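Exodeoxyribonuclease (Neisseria meningitidis, PDB 2JC5) probably cleaves the DNA backbone at abasic sites during DNA repair, as an AP endonuclease of the ExoA family that uses magnesium or manganese. Local coordinates at residues 7-10 / 14-17; 21-26 / 237-242; 82-87 / 93-98; 125-130 / 176-181. All blocks are in the same frame, centred on the assembly; numbering follows the deposited sequence.

Interaction 1: residues 7-10 / 14-17. With MG (magnesium ion), chain B.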
loop_
_atom_site.group_PDB
_atom_site.type_symbol
_atom_site.label_atom_id
_atom_site.label_comp_id
_atom_site.label_asym_id
_atom_site.label_seq_id
_atom_site.Cartn_x
_atom_site.Cartn_y
_atom_site.Cartn_z
ATOM N N ALA A 7 -0.816 3.993 -3.674
ATOM C CA ALA A 7 0.362 4.751 -4.073
ATOM C C ALA A 7 1.155 5.210 -2.869
ATOM O O ALA A 7 0.657 5.964 -2.026
ATOM C CB ALA A 7 -0.032 5.948 -4.944
ATOM N N ASN A 8 2.401 4.769 -2.801
ATOM C CA ASN A 8 3.360 5.390 -1.899
ATOM C C ASN A 8 3.874 6.627 -2.600
ATOM O O ASN A 8 4.513 6.540 -3.667
ATOM C CB ASN A 8 4.481 4.417 -1.517
ATOM C CG ASN A 8 5.555 5.080 -0.671
ATOM O OD1 ASN A 8 5.878 6.269 -0.875
ATOM N ND2 ASN A 8 6.119 4.335 0.274
ATOM N N VAL A 9 3.484 7.782 -2.055
ATOM C CA VAL A 9 3.697 9.069 -2.723
ATOM C C VAL A 9 5.031 9.731 -2.422
ATOM O O VAL A 9 5.350 10.772 -3.004
ATOM C CB VAL A 9 2.522 10.050 -2.471
ATOM C CG1 VAL A 9 1.224 9.472 -3.093
ATOM C CG2 VAL A 9 2.354 10.369 -0.951
ATOM N N ASN A 10 5.830 9.117 -1.541
ATOM C CA ASN A 10 7.151 9.654 -1.221
ATOM C C ASN A 10 7.077 11.140 -0.867
ATOM O O ASN A 10 7.830 11.955 -1.386
ATOM C CB ASN A 10 8.108 9.413 -2.397
ATOM C CG ASN A 10 9.567 9.557 -2.014
ATOM O OD1 ASN A 10 9.974 9.196 -0.903
ATOM N ND2 ASN A 10 10.372 10.052 -2.949
ATOM N N SER A 14 5.557 16.754 -2.117
ATOM C CA SER A 14 6.331 16.513 -3.334
ATOM C C SER A 14 5.500 15.946 -4.473
ATOM O O SER A 14 5.627 16.376 -5.626
ATOM C CB SER A 14 7.506 15.570 -3.064
ATOM O OG SER A 14 8.602 16.291 -2.542
ATOM N N ALA A 15 4.653 14.969 -4.172
ATOM C CA ALA A 15 3.861 14.316 -5.210
ATOM C C ALA A 15 2.889 15.301 -5.841
ATOM O O ALA A 15 2.633 15.242 -7.053
ATOM C CB ALA A 15 3.111 13.115 -4.638
ATOM N N TYR A 16 2.335 16.190 -5.023
ATOM C CA TYR A 16 1.445 17.225 -5.547
ATOM C C TYR A 16 2.169 18.213 -6.461
ATOM O O TYR A 16 1.542 18.776 -7.329
ATOM C CB TYR A 16 0.732 17.952 -4.400
ATOM C CG TYR A 16 -0.555 17.300 -3.931
ATOM C CD1 TYR A 16 -0.701 15.926 -3.876
ATOM C CD2 TYR A 16 -1.642 18.061 -3.550
ATOM C CE1 TYR A 16 -1.887 15.336 -3.448
ATOM C CE2 TYR A 16 -2.824 17.483 -3.130
ATOM C CZ TYR A 16 -2.941 16.117 -3.079
ATOM O OH TYR A 16 -4.113 15.533 -2.665
ATOM N N LYS A 17 3.471 18.407 -6.292
ATOM C CA LYS A 17 4.235 19.246 -7.245
ATOM C C LYS A 17 4.468 18.525 -8.582
ATOM O O LYS A 17 4.836 19.144 -9.568
ATOM C CB LYS A 17 5.590 19.651 -6.657
ATOM C CG LYS A 17 5.497 20.593 -5.480
ATOM C CD LYS A 17 6.877 20.827 -4.901
ATOM C CE LYS A 17 6.847 21.617 -3.625
ATOM N NZ LYS A 17 8.140 21.495 -2.921
HETATM MG MG MG B . 9.845 7.186 0.235
HETATM O O HOH W 1 8.710 6.509 -1.100
HETATM O O HOH W 2 10.951 7.950 1.498
HETATM O O HOH W 3 11.500 6.381 -0.612
HETATM O O HOH W 4 9.781 5.552 1.041
#
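V9 and A15 meet where the chain leaves strand 2-8 and turns back into helix 12-17: the methyl CB of A15 lies 3.6 Å from V9 O and 3.8 Å from V9 CB. Alanine suits this place because the helix comes so near the turn, the CA atoms of V9 and A15 being 5.8 Å apart. Beside this pair, S14 CB comes only within 4.0 Å of N10 O, and no hydrogen bond joins the two segments.

N10 shows what the turn presents. Its CB begins the side chain 3.9 Å from the magnesium ion. CG, anti to the backbone N (chi1 -163°), carries the amide forward to 3.3 Å from the ion, and OD1 binds the metal at 2.3 Å. An asparagine supplies a neutral oxygen here, while E36 adds a carboxylate oxygen and four waters join the coordination shell.

N8 shapes the turn from behind. Its OD1 accepts the backbone N of N10 at 2.9 Å, closing an Asx turn, and also receives a hydrogen bond from water 1, itself a metal ligand. One amide oxygen thus positions a first-shell residue and orients a first-shell water, while N8 ND2 is hydrogen-bonded to D149. A metal-binding turn at the end of the first strand, with N8 in the second shell, is consistent with the active site of the DNase I-like family.

Interaction 2: residues 21-26 / 237-242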
loop_
_atom_site.group_PDB
_atom_site.type_symbol
_atom_site.label_atom_id
_atom_site.label_comp_id
_atom_site.label_asym_id
_atom_site.label_seq_id
_atom_site.Cartn_x
_atom_site.Cartn_y
_atom_site.Cartn_z
ATOM N N TYR A 21 -2.048 15.277 -7.680
ATOM C CA TYR A 21 -3.394 15.750 -7.375
ATOM C C TYR A 21 -4.316 15.587 -8.595
ATOM O O TYR A 21 -5.445 15.097 -8.485
ATOM C CB TYR A 21 -3.368 17.213 -6.950
ATOM C CG TYR A 21 -4.728 17.751 -6.601
ATOM C CD1 TYR A 21 -5.382 17.306 -5.477
ATOM C CD2 TYR A 21 -5.354 18.730 -7.386
ATOM C CE1 TYR A 21 -6.612 17.793 -5.125
ATOM C CE2 TYR A 21 -6.598 19.224 -7.033
ATOM C CZ TYR A 21 -7.228 18.738 -5.902
ATOM O OH TYR A 21 -8.476 19.217 -5.503
ATOM N N GLU A 22 -3.836 16.002 -9.765
ATOM C CA GLU A 22 -4.641 15.928 -10.964
ATOM C C GLU A 22 -4.927 14.476 -11.321
ATOM O O GLU A 22 -6.031 14.131 -11.744
ATOM C CB GLU A 22 -3.943 16.646 -12.116
ATOM C CG GLU A 22 -3.909 18.167 -11.964
ATOM C CD GLU A 22 -2.780 18.702 -11.078
ATOM O OE1 GLU A 22 -1.975 17.920 -10.562
ATOM O OE2 GLU A 22 -2.676 19.941 -10.910
ATOM N N TYR A 23 -3.939 13.618 -11.091
ATOM C CA TYR A 23 -4.090 12.192 -11.331
ATOM C C TYR A 23 -5.173 11.555 -10.464
ATOM O O TYR A 23 -5.875 10.657 -10.917
ATOM C CB TYR A 23 -2.748 11.491 -11.086
ATOM C CG TYR A 23 -2.804 9.982 -11.210
ATOM C CD1 TYR A 23 -2.947 9.377 -12.441
ATOM C CD2 TYR A 23 -2.692 9.171 -10.088
ATOM C CE1 TYR A 23 -3.026 7.994 -12.556
ATOM C CE2 TYR A 23 -2.755 7.800 -10.187
ATOM C CZ TYR A 23 -2.918 7.214 -11.416
ATOM O OH TYR A 23 -2.964 5.830 -11.507
ATOM N N ILE A 24 -5.315 11.989 -9.222
ATOM C CA ILE A 24 -6.365 11.408 -8.384
ATOM C C ILE A 24 -7.705 11.458 -9.140
ATOM O O ILE A 24 -8.451 10.480 -9.169
ATOM C CB ILE A 24 -6.496 12.127 -7.010
ATOM C CG1 ILE A 24 -5.269 11.828 -6.146
ATOM C CG2 ILE A 24 -7.746 11.706 -6.296
ATOM C CD1 ILE A 24 -5.178 12.642 -4.862
ATOM N N ALA A 25 -8.017 12.609 -9.739
ATOM C CA ALA A 25 -9.261 12.787 -10.512
ATOM C C ALA A 25 -9.203 12.089 -11.877
ATOM O O ALA A 25 -10.116 11.359 -12.245
ATOM C CB ALA A 25 -9.572 14.275 -10.698
ATOM N N ALA A 26 -8.125 12.312 -12.630
ATOM C CA ALA A 26 -8.004 11.799 -13.999
ATOM C C ALA A 26 -8.028 10.273 -14.059
ATOM O O ALA A 26 -8.507 9.675 -15.038
ATOM C CB ALA A 26 -6.739 12.326 -14.650
ATOM N N HIS A 237 -3.181 -2.454 -13.384
ATOM C CA HIS A 237 -1.987 -1.931 -14.024
ATOM C C HIS A 237 -1.131 -1.167 -13.041
ATOM O O HIS A 237 -1.614 -0.711 -12.006
ATOM C CB HIS A 237 -2.315 -1.069 -15.254
ATOM C CG HIS A 237 -3.025 0.219 -14.955
ATOM N ND1 HIS A 237 -4.399 0.309 -14.868
ATOM C CD2 HIS A 237 -2.554 1.481 -14.776
ATOM C CE1 HIS A 237 -4.739 1.568 -14.631
ATOM N NE2 HIS A 237 -3.639 2.295 -14.558
ATOM N N VAL A 238 0.156 -1.089 -13.365
ATOM C CA VAL A 238 1.086 -0.207 -12.671
ATOM C C VAL A 238 1.209 1.045 -13.517
ATOM O O VAL A 238 1.672 0.984 -14.654
ATOM C CB VAL A 238 2.441 -0.891 -12.447
ATOM C CG1 VAL A 238 3.421 0.048 -11.748
ATOM C CG2 VAL A 238 2.254 -2.183 -11.630
ATOM N N TYR A 239 0.795 2.177 -12.965
ATOM C CA TYR A 239 0.711 3.396 -13.750
ATOM C C TYR A 239 2.073 4.076 -13.853
ATOM O O TYR A 239 2.676 4.447 -12.833
ATOM C CB TYR A 239 -0.301 4.377 -13.149
ATOM C CG TYR A 239 -0.423 5.655 -13.950
ATOM C CD1 TYR A 239 -1.100 5.679 -15.166
ATOM C CD2 TYR A 239 0.151 6.825 -13.503
ATOM C CE1 TYR A 239 -1.212 6.836 -15.892
ATOM C CE2 TYR A 239 0.035 8.004 -14.227
ATOM C CZ TYR A 239 -0.646 8.002 -15.417
ATOM O OH TYR A 239 -0.774 9.144 -16.169
ATOM N N LYS A 240 2.561 4.213 -15.091
ATOM C CA LYS A 240 3.879 4.740 -15.360
ATOM C C LYS A 240 3.911 5.848 -16.411
ATOM O O LYS A 240 4.988 6.271 -16.804
ATOM C CB LYS A 240 4.837 3.589 -15.725
ATOM C CG LYS A 240 5.119 2.688 -14.519
ATOM C CD LYS A 240 5.655 1.331 -14.869
ATOM C CE LYS A 240 7.076 1.397 -15.286
ATOM N NZ LYS A 240 7.538 0.006 -15.612
ATOM N N ASP A 241 2.756 6.365 -16.812
ATOM C CA ASP A 241 2.739 7.401 -17.858
ATOM C C ASP A 241 3.261 8.726 -17.318
ATOM O O ASP A 241 3.750 9.548 -18.077
ATOM C CB ASP A 241 1.335 7.609 -18.437
ATOM C CG ASP A 241 0.808 6.398 -19.185
ATOM O OD1 ASP A 241 1.594 5.488 -19.507
ATOM O OD2 ASP A 241 -0.412 6.354 -19.462
ATOM N N GLU A 242 3.139 8.924 -16.007
ATOM C CA GLU A 242 3.728 10.046 -15.294
ATOM C C GLU A 242 4.432 9.478 -14.080
ATOM O O GLU A 242 4.111 8.373 -13.651
ATOM C CB GLU A 242 2.665 11.028 -14.808
ATOM C CG GLU A 242 1.702 11.557 -15.852
ATOM C CD GLU A 242 0.498 12.177 -15.175
ATOM O OE1 GLU A 242 0.615 13.327 -14.721
ATOM O OE2 GLU A 242 -0.541 11.485 -15.032
HETATM O O HOH W 5 -4.146 4.987 -13.774
#
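Y23 of helix 20-26 lays its phenol over Y239, which follows strand 233-238, and this stack is the tight part of the contact. The ring centroids are 4.5 Å apart and the planes are inclined at 25°, an offset stack. Y23 CE1 stands over the centre of the Y239 ring, 3.5 Å from CE2, while Y23 OH runs on past the rim to 3.4 Å from Y239 CB. In both tyrosines CG is anti to the backbone N (chi1 176° and -179°), which sends each ring out between the helix and the loop after the strand, where even the nearest CA atoms, Y23 CA and E242 CA, are 9.0 Å apart. The backbone N of D241 lies over the opposite face of Y239.

The outer side is looser and polar. E242 comes near the Y23 ring only through OE2, 4.1 Å from CD1. The same OE2 accepts a hydrogen bond of 2.6 Å from Y239 OH, using its anti lone pair. At the other end, water 5 links Y23 OH to H237 NE2 and lies in the plane of the imidazole, at its edge. F244 and V251 add apolar contacts to Y23.

Tyrosine therefore serves two purposes at both positions: its flat carbon ring fills the gap between the helix and the loop, and its hydroxyl reaches a polar partner. With Y239 OH held by E242 and Y23 OH linked through water 5 to H237, the rings are tethered at their polar ends as well as stacked, which should restrict their sliding.

Interaction 3: residues 82-87 / 93-98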
loop_
_atom_site.group_PDB
_atom_site.type_symbol
_atom_site.label_atom_id
_atom_site.label_comp_id
_atom_site.label_asym_id
_atom_site.label_seq_id
_atom_site.Cartn_x
_atom_site.Cartn_y
_atom_site.Cartn_z
ATOM N N ILE A 82 -8.485 4.475 12.909
ATOM C CA ILE A 82 -7.208 5.173 12.813
ATOM C C ILE A 82 -6.212 4.424 13.687
ATOM O O ILE A 82 -6.334 4.390 14.914
ATOM C CB ILE A 82 -7.320 6.634 13.304
ATOM C CG1 ILE A 82 -8.415 7.365 12.547
ATOM C CG2 ILE A 82 -5.983 7.366 13.162
ATOM C CD1 ILE A 82 -8.179 7.550 11.059
ATOM N N GLY A 83 -5.226 3.815 13.053
ATOM C CA GLY A 83 -4.232 3.058 13.766
ATOM C C GLY A 83 -4.666 1.653 14.116
ATOM O O GLY A 83 -5.844 1.294 14.025
ATOM N N MET A 84 -3.683 0.880 14.563
ATOM C CA MET A 84 -3.836 -0.530 14.932
ATOM C C MET A 84 -4.084 -0.748 16.422
ATOM O O MET A 84 -4.400 -1.874 16.862
ATOM C CB MET A 84 -2.550 -1.263 14.566
ATOM C CG MET A 84 -2.279 -1.241 13.099
ATOM S SD MET A 84 -0.925 -2.308 12.645
ATOM C CE MET A 84 0.439 -1.510 13.486
ATOM N N GLY A 85 -3.929 0.299 17.229
ATOM C CA GLY A 85 -4.012 0.165 18.695
ATOM C C GLY A 85 -2.731 -0.339 19.346
ATOM O O GLY A 85 -2.729 -0.771 20.500
ATOM N N ILE A 86 -1.632 -0.304 18.603
ATOM C CA ILE A 86 -0.325 -0.650 19.135
ATOM C C ILE A 86 0.491 0.618 19.110
ATOM O O ILE A 86 0.854 1.110 18.046
ATOM C CB ILE A 86 0.346 -1.770 18.332
ATOM C CG1 ILE A 86 -0.589 -2.983 18.235
ATOM C CG2 ILE A 86 1.684 -2.117 18.973
ATOM C CD1 ILE A 86 -0.106 -4.063 17.304
ATOM N N GLU A 87 0.749 1.167 20.292
ATOM C CA GLU A 87 1.364 2.478 20.417
ATOM C C GLU A 87 2.664 2.601 19.621
ATOM O O GLU A 87 2.849 3.597 18.900
ATOM C CB GLU A 87 1.605 2.815 21.892
ATOM C CG GLU A 87 2.312 4.124 22.106
ATOM N N GLY A 93 2.253 6.382 12.301
ATOM C CA GLY A 93 1.256 6.654 11.241
ATOM C C GLY A 93 1.298 5.676 10.079
ATOM O O GLY A 93 1.660 6.038 8.956
ATOM N N ARG A 94 0.913 4.434 10.346
ATOM C CA ARG A 94 1.101 3.352 9.379
ATOM C C ARG A 94 -0.149 2.582 8.963
ATOM O O ARG A 94 -0.053 1.756 8.080
ATOM C CB ARG A 94 2.143 2.378 9.930
ATOM C CG ARG A 94 3.511 3.000 10.068
ATOM C CD ARG A 94 4.565 2.008 10.488
ATOM N NE ARG A 94 5.876 2.640 10.512
ATOM C CZ ARG A 94 6.630 2.892 9.453
ATOM N NH1 ARG A 94 6.252 2.501 8.250
ATOM N NH2 ARG A 94 7.795 3.524 9.590
ATOM N N PHE A 95 -1.318 2.879 9.535
ATOM C CA PHE A 95 -2.524 2.073 9.275
ATOM C C PHE A 95 -3.785 2.899 9.407
ATOM O O PHE A 95 -4.019 3.524 10.450
ATOM C CB PHE A 95 -2.553 0.912 10.275
ATOM C CG PHE A 95 -3.744 -0.008 10.149
ATOM C CD1 PHE A 95 -4.967 0.336 10.687
ATOM C CD2 PHE A 95 -3.620 -1.250 9.525
ATOM C CE1 PHE A 95 -6.074 -0.532 10.567
ATOM C CE2 PHE A 95 -4.718 -2.115 9.418
ATOM C CZ PHE A 95 -5.937 -1.746 9.951
ATOM N N VAL A 96 -4.590 2.904 8.336
ATOM C CA VAL A 96 -5.951 3.477 8.352
ATOM C C VAL A 96 -6.870 2.494 7.673
ATOM O O VAL A 96 -6.520 1.919 6.641
ATOM C CB VAL A 96 -6.049 4.840 7.645
ATOM C CG1 VAL A 96 -7.527 5.281 7.430
ATOM C CG2 VAL A 96 -5.281 5.876 8.406
ATOM N N ARG A 97 -8.046 2.303 8.249
ATOM C CA ARG A 97 -9.065 1.416 7.688
ATOM C C ARG A 97 -10.367 2.172 7.516
ATOM O O ARG A 97 -10.836 2.805 8.457
ATOM C CB ARG A 97 -9.304 0.238 8.617
ATOM C CG ARG A 97 -10.456 -0.655 8.200
ATOM C CD ARG A 97 -10.604 -1.862 9.086
ATOM N NE ARG A 97 -11.828 -2.601 8.769
ATOM C CZ ARG A 97 -12.098 -3.842 9.160
ATOM N NH1 ARG A 97 -11.246 -4.543 9.886
ATOM N NH2 ARG A 97 -13.240 -4.409 8.792
ATOM N N CYS A 98 -10.947 2.083 6.330
ATOM C CA CYS A 98 -12.253 2.684 6.048
ATOM C C CYS A 98 -13.239 1.622 5.606
ATOM O O CYS A 98 -12.936 0.804 4.736
ATOM C CB CYS A 98 -12.119 3.756 4.985
ATOM S SG CYS A 98 -11.238 5.200 5.555
#
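M84 and F95 make the main side-chain contact, packing a loop against the start of strand 95-100. The methionine runs across the phenylalanine, nearly perpendicular to it, bringing its CG to 3.5 Å from F95 CG and 3.6 Å from F95 CB. The sulfur makes a Met-aromatic contact: in the conformer modelled here, one of two, M84 SD lies 4.9 Å from the centroid of the F95 ring, 38° off the ring normal, an oblique approach. A flexible thioether can follow the surface of a rigid ring in this way. A second apolar pair is looser, with I82 CD1 4.3 Å from V96 CG2 on the sheet face that holds both residues; H59 touches both as well.

The backbone supplies the one hydrogen bond between the segments, from G83 N to F95 O at 2.9 Å. It is somewhat bent, 145° at the hydrogen, and the donor is tilted 27° from the carbonyl plane. I82 and V96 form the adjacent antiparallel, non-hydrogen-bonded pair. G83 has a positive phi with an extended psi, a conformation that calls for glycine, and its carbonyl oxygen comes 3.6 Å from F95 CD1.

R94 is buried, its guanidinium held by a salt bridge to E92 and a hydrogen bond to Y109 O; R97 pairs with D99 and E140, while D90 receives the backbone N atoms of M84 and G85. Here strands 79-82 and 95-100 pair at the edge of a sheet and are joined by a connection containing the short helix 87-90, within the layered alpha/beta fold of the DNase I-like family.

Interaction 4: residues 125-130 / 176-181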
loop_
_atom_site.group_PDB
_atom_site.type_symbol
_atom_site.label_atom_id
_atom_site.label_comp_id
_atom_site.label_asym_id
_atom_site.label_seq_id
_atom_site.Cartn_x
_atom_site.Cartn_y
_atom_site.Cartn_z
ATOM N N ARG A 125 9.055 -7.114 14.276
ATOM C CA ARG A 125 8.012 -7.001 15.289
ATOM C C ARG A 125 6.669 -6.556 14.678
ATOM O O ARG A 125 5.605 -7.016 15.084
ATOM C CB ARG A 125 8.471 -6.078 16.423
ATOM C CG ARG A 125 9.593 -6.700 17.241
ATOM C CD ARG A 125 9.810 -5.998 18.556
ATOM N NE ARG A 125 10.384 -4.664 18.381
ATOM C CZ ARG A 125 9.711 -3.516 18.429
ATOM N NH1 ARG A 125 8.400 -3.492 18.647
ATOM N NH2 ARG A 125 10.361 -2.368 18.265
ATOM N N PHE A 126 6.705 -5.676 13.679
ATOM C CA PHE A 126 5.479 -5.298 12.982
ATOM C C PHE A 126 4.826 -6.487 12.269
ATOM O O PHE A 126 3.615 -6.709 12.353
ATOM C CB PHE A 126 5.793 -4.202 11.981
ATOM C CG PHE A 126 4.577 -3.582 11.360
ATOM C CD1 PHE A 126 3.875 -4.217 10.343
ATOM C CD2 PHE A 126 4.133 -2.358 11.806
ATOM C CE1 PHE A 126 2.742 -3.638 9.795
ATOM C CE2 PHE A 126 3.018 -1.754 11.252
ATOM C CZ PHE A 126 2.320 -2.407 10.244
ATOM N N LEU A 127 5.642 -7.272 11.574
ATOM C CA LEU A 127 5.132 -8.461 10.924
ATOM C C LEU A 127 4.420 -9.376 11.920
ATOM O O LEU A 127 3.366 -9.921 11.627
ATOM C CB LEU A 127 6.256 -9.237 10.222
ATOM C CG LEU A 127 7.057 -8.596 9.074
ATOM C CD1 LEU A 127 7.857 -9.668 8.305
ATOM C CD2 LEU A 127 6.177 -7.767 8.149
ATOM N N ASP A 128 5.017 -9.560 13.098
ATOM C CA ASP A 128 4.430 -10.463 14.082
ATOM C C ASP A 128 3.161 -9.915 14.703
ATOM O O ASP A 128 2.254 -10.681 15.035
ATOM C CB ASP A 128 5.448 -10.790 15.181
ATOM C CG ASP A 128 6.590 -11.646 14.685
ATOM O OD1 ASP A 128 6.410 -12.399 13.707
ATOM O OD2 ASP A 128 7.688 -11.590 15.296
ATOM N N ALA A 129 3.078 -8.594 14.862
ATOM C CA ALA A 129 1.863 -7.955 15.395
ATOM C C ALA A 129 0.755 -7.874 14.368
ATOM O O ALA A 129 -0.415 -7.919 14.710
ATOM C CB ALA A 129 2.175 -6.554 15.935
ATOM N N PHE A 130 1.127 -7.715 13.100
ATOM C CA PHE A 130 0.145 -7.531 12.055
ATOM C C PHE A 130 -0.434 -8.847 11.547
ATOM O O PHE A 130 -1.588 -8.888 11.152
ATOM C CB PHE A 130 0.766 -6.713 10.911
ATOM C CG PHE A 130 -0.224 -6.204 9.899
ATOM C CD1 PHE A 130 -1.341 -5.478 10.301
ATOM C CD2 PHE A 130 -0.033 -6.411 8.540
ATOM C CE1 PHE A 130 -2.244 -4.992 9.385
ATOM C CE2 PHE A 130 -0.959 -5.904 7.608
ATOM C CZ PHE A 130 -2.058 -5.216 8.041
ATOM N N ARG A 176 10.209 -13.104 3.017
ATOM C CA ARG A 176 9.524 -13.754 1.907
ATOM C C ARG A 176 8.606 -14.855 2.436
ATOM O O ARG A 176 7.481 -15.025 1.960
ATOM C CB ARG A 176 10.533 -14.358 0.945
ATOM C CG ARG A 176 11.490 -13.351 0.330
ATOM C CD ARG A 176 12.633 -14.031 -0.394
ATOM N NE ARG A 176 12.154 -14.838 -1.513
ATOM C CZ ARG A 176 12.920 -15.632 -2.256
ATOM N NH1 ARG A 176 14.227 -15.734 -2.013
ATOM N NH2 ARG A 176 12.373 -16.321 -3.246
ATOM N N GLU A 177 9.100 -15.598 3.421
ATOM C CA GLU A 177 8.299 -16.657 4.044
ATOM C C GLU A 177 7.038 -16.077 4.671
ATOM O O GLU A 177 5.972 -16.677 4.589
ATOM C CB GLU A 177 9.098 -17.448 5.089
ATOM C CG GLU A 177 8.324 -18.623 5.697
ATOM N N TRP A 178 7.169 -14.919 5.306
ATOM C CA TRP A 178 6.055 -14.276 5.979
ATOM C C TRP A 178 4.962 -13.895 4.965
ATOM O O TRP A 178 3.784 -14.212 5.180
ATOM C CB TRP A 178 6.547 -13.073 6.802
ATOM C CG TRP A 178 5.484 -12.440 7.623
ATOM C CD1 TRP A 178 5.117 -12.758 8.908
ATOM C CD2 TRP A 178 4.618 -11.369 7.216
ATOM N NE1 TRP A 178 4.075 -11.961 9.310
ATOM C CE2 TRP A 178 3.752 -11.097 8.301
ATOM C CE3 TRP A 178 4.490 -10.613 6.041
ATOM C CZ2 TRP A 178 2.779 -10.106 8.254
ATOM C CZ3 TRP A 178 3.520 -9.626 5.996
ATOM C CH2 TRP A 178 2.669 -9.385 7.097
ATOM N N ILE A 179 5.347 -13.260 3.852
ATOM C CA ILE A 179 4.387 -12.952 2.786
ATOM C C ILE A 179 3.748 -14.226 2.258
ATOM O O ILE A 179 2.549 -14.270 2.009
ATOM C CB ILE A 179 5.044 -12.196 1.583
ATOM C CG1 ILE A 179 5.428 -10.766 1.988
ATOM C CG2 ILE A 179 4.118 -12.176 0.330
ATOM C CD1 ILE A 179 4.260 -9.765 2.078
ATOM N N GLY A 180 4.550 -15.272 2.084
ATOM C CA GLY A 180 4.022 -16.543 1.625
ATOM C C GLY A 180 2.961 -17.112 2.555
ATOM O O GLY A 180 1.974 -17.692 2.103
ATOM N N LYS A 181 3.149 -16.926 3.854
ATOM C CA LYS A 181 2.155 -17.384 4.836
ATOM C C LYS A 181 0.871 -16.557 4.766
ATOM O O LYS A 181 -0.232 -17.094 4.837
ATOM C CB LYS A 181 2.722 -17.369 6.257
ATOM C CG LYS A 181 3.766 -18.428 6.560
ATOM C CD LYS A 181 4.252 -18.258 7.998
HETATM O O HOH W 6 4.169 -13.453 12.060
#
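L127 is the first residue of 125-130 to meet the other helix, and W178 is its partner. L127 CB stands over one face of the indole, 3.7 Å from the centroid of the five-membered ring and 16° off its normal, a CH-pi contact. Beyond it the branches divide: CD1 reaches 3.7 Å from W178 CG, whereas CD2 lies over the six-membered ring, 3.9 Å from CZ3. A branched leucine can thus spread over both rings of the indole. The tryptophan extends to meet it with CG anti to its own backbone N (chi1 -175°). The carbonyl of L127 also takes part, accepting a weak hydrogen bond from W178 NE1 at 3.2 Å, with an angle of only 120° at the hydrogen.

D128, one residue on, is linked through solvent. Its OD1 accepts from water 6, which lies in the plane of the indole and itself accepts a weak bond from NE1, so the indole N-H is shared between two poor acceptor geometries.

F130, last in the segment, meets the indole at its edge: CD2 is 4.3 Å from W178 CH2, each atom near the plane of the other's ring. L108 of strand 103-109 packs on F130, and Y131 and L134 contact W178. This is apolar helix-helix packing, in which W178 carries the contact between these two segments of helices 117-139 and 173-184, on the outer layer of the alpha/beta sandwich.

Interactions 1 and 2 are neighbours, with centres 11 Å apart: Y16 CE2 touches Y21 CD1 at 3.5 Å, so helices 12-17 and 20-26 pack together over the sheet that both contacts reach. Interactions 3 and 4 also join, at 17 Å between centres, with F95 CE2 3.8 Å from F130 CE1. Interactions 1 and 4 lie on opposite sides of the chain's centre, their centres 27 Å apart. Interaction 1 holds the magnesium; the side chains of N10 and L127 come about 9 Å from the bound bicine. F95 is about 8 Å from Y109, probably an active-site residue, side chain to side chain.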